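Probable ribose-5-phosphate isomerase B (Mycoplasma genitalium, PDB 6MU0) probably interconverts ribulose 5-phosphate and ribose 5-phosphate, a step of the non-oxidative pentose phosphate pathway. Local coordinates at residues T23-I28 with L42-F47. Residues are numbered along the deposited sequence; the frame is centred on the assembly and turned at random.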
# COMPACT_ATOMS: atom_id res chain seq x y z
N THR A 23 -8.79 11.31 7.27
CA THR A 23 -9.59 11.91 6.21
C THR A 23 -9.22 11.32 4.85
O THR A 23 -10.10 10.94 4.06
CB THR A 23 -9.41 13.43 6.22
OG1 THR A 23 -9.92 13.96 7.45
CG2 THR A 23 -10.13 14.08 5.04
N LEU A 24 -7.92 11.24 4.56
CA LEU A 24 -7.48 10.66 3.30
C LEU A 24 -7.91 9.20 3.18
O LEU A 24 -8.33 8.76 2.11
CB LEU A 24 -5.97 10.78 3.19
CG LEU A 24 -5.38 10.16 1.92
CD1 LEU A 24 -5.89 10.86 0.66
CD2 LEU A 24 -3.87 10.15 1.97
N LYS A 25 -7.82 8.44 4.28
CA LYS A 25 -8.22 7.04 4.24
C LYS A 25 -9.68 6.89 3.81
O LYS A 25 -10.00 6.04 2.97
CB LYS A 25 -7.97 6.39 5.59
CG LYS A 25 -8.48 4.95 5.66
CD LYS A 25 -7.75 4.14 6.72
CE LYS A 25 -7.98 4.67 8.14
NZ LYS A 25 -9.38 4.48 8.59
N LYS A 26 -10.58 7.70 4.37
CA LYS A 26 -11.98 7.61 3.96
C LYS A 26 -12.16 8.02 2.51
O LYS A 26 -12.93 7.38 1.77
CB LYS A 26 -12.91 8.44 4.86
CG LYS A 26 -14.37 8.35 4.39
CD LYS A 26 -15.37 9.08 5.27
CE LYS A 26 -16.79 8.94 4.70
NZ LYS A 26 -17.80 9.62 5.55
N ILE A 27 -11.50 9.09 2.08
CA ILE A 27 -11.58 9.51 0.68
C ILE A 27 -11.17 8.38 -0.25
O ILE A 27 -11.87 8.06 -1.22
CB ILE A 27 -10.73 10.77 0.45
CG1 ILE A 27 -11.32 11.97 1.18
CG2 ILE A 27 -10.60 11.05 -1.04
CD1 ILE A 27 -10.41 13.20 1.20
N ILE A 28 -10.02 7.76 0.02
CA ILE A 28 -9.55 6.68 -0.85
C ILE A 28 -10.49 5.48 -0.79
O ILE A 28 -10.85 4.90 -1.83
CB ILE A 28 -8.11 6.28 -0.48
CG1 ILE A 28 -7.14 7.42 -0.77
CG2 ILE A 28 -7.73 5.01 -1.22
CD1 ILE A 28 -5.75 7.15 -0.22
N LEU A 42 -9.13 -1.21 7.76
CA LEU A 42 -8.72 -1.87 8.99
C LEU A 42 -8.50 -0.89 10.13
O LEU A 42 -8.06 -1.31 11.21
CB LEU A 42 -7.46 -2.71 8.76
CG LEU A 42 -7.63 -3.85 7.75
CD1 LEU A 42 -6.33 -4.61 7.57
CD2 LEU A 42 -8.74 -4.79 8.18
N GLY A 43 -8.80 0.38 9.94
CA GLY A 43 -8.72 1.35 11.00
C GLY A 43 -7.51 2.26 10.87
O GLY A 43 -6.71 2.14 9.94
N PRO A 44 -7.36 3.20 11.82
CA PRO A 44 -8.27 3.45 12.95
C PRO A 44 -9.59 4.07 12.51
O PRO A 44 -9.69 4.65 11.43
CB PRO A 44 -7.47 4.41 13.84
CG PRO A 44 -6.47 5.01 12.99
CD PRO A 44 -6.22 4.12 11.81
N ASN A 45 -10.60 3.92 13.36
CA ASN A 45 -11.95 4.38 13.07
C ASN A 45 -12.31 5.65 13.83
O ASN A 45 -13.42 6.18 13.65
CB ASN A 45 -12.93 3.24 13.34
CG ASN A 45 -12.56 2.01 12.54
OD1 ASN A 45 -12.25 2.12 11.35
ND2 ASN A 45 -12.51 0.86 13.19
N TYR A 46 -11.41 6.14 14.67
CA TYR A 46 -11.57 7.43 15.31
C TYR A 46 -10.17 7.96 15.60
O TYR A 46 -9.18 7.22 15.52
CB TYR A 46 -12.43 7.36 16.57
CG TYR A 46 -11.84 6.54 17.69
CD1 TYR A 46 -11.01 7.13 18.63
CD2 TYR A 46 -12.13 5.19 17.81
CE1 TYR A 46 -10.48 6.39 19.67
CE2 TYR A 46 -11.60 4.44 18.84
CZ TYR A 46 -10.77 5.05 19.77
OH TYR A 46 -10.24 4.32 20.80
N PHE A 47 -10.10 9.23 15.93
CA PHE A 47 -8.83 9.93 16.05
C PHE A 47 -8.23 9.76 17.45
O PHE A 47 -8.88 10.04 18.46
CB PHE A 47 -9.03 11.41 15.76
CG PHE A 47 -7.76 12.20 15.86
CD1 PHE A 47 -6.82 12.17 14.84
CD2 PHE A 47 -7.49 12.97 16.98
CE1 PHE A 47 -5.65 12.90 14.93
CE2 PHE A 47 -6.31 13.69 17.09
CZ PHE A 47 -5.39 13.65 16.06
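Lys25 reaches from its helix to the backbone of Gly43 and Pro44, and its side chain makes every close approach in this contact. One hydrogen bond crosses the interface: Lys25 NZ lies 2.9 Å from Pro44 O, with a C=O...N angle of 147° and the donor tilted 27° from the carbonyl plane. CG of Lys25 stands anti to the backbone N (chi1 175°), and the chain then bends at chi3 and chi4, which curls the ammonium group round onto this oxygen. The same nitrogen forms a salt bridge with Asp41 OD1, an atom that also accepts a hydrogen bond from Gly43 N, so one carboxylate oxygen links the lysine to the backbone at the beginning of the loop. This pairing probably favours the charged form of Lys25.

The remaining contacts are van der Waals. Lys25 CE sits 3.4 Å from Gly43 O, and the same carbon is 4.1 Å from Pro44 CD. The Gly43-Pro44 peptide is cis, and the backbone angles of Gly43 by themselves call for glycine, because a CB would be jammed against Leu42 O.

All three touching residues are buried, although the shared surface is just 115 Å². The side chain of Pro44 is about 6 Å from that of His19, which lines the ribulose-5-phosphate pocket, and about 11 Å from the ligand itself. Through these bonds Lys25 joins helix 22-34 to the loop that follows strand 38-41, outermost in the chain's parallel sheet; Ile15 and Ser17, on and just after the adjacent strand 12-16, border the lysine, while Phe56 of helix 53-66 packs against Pro44.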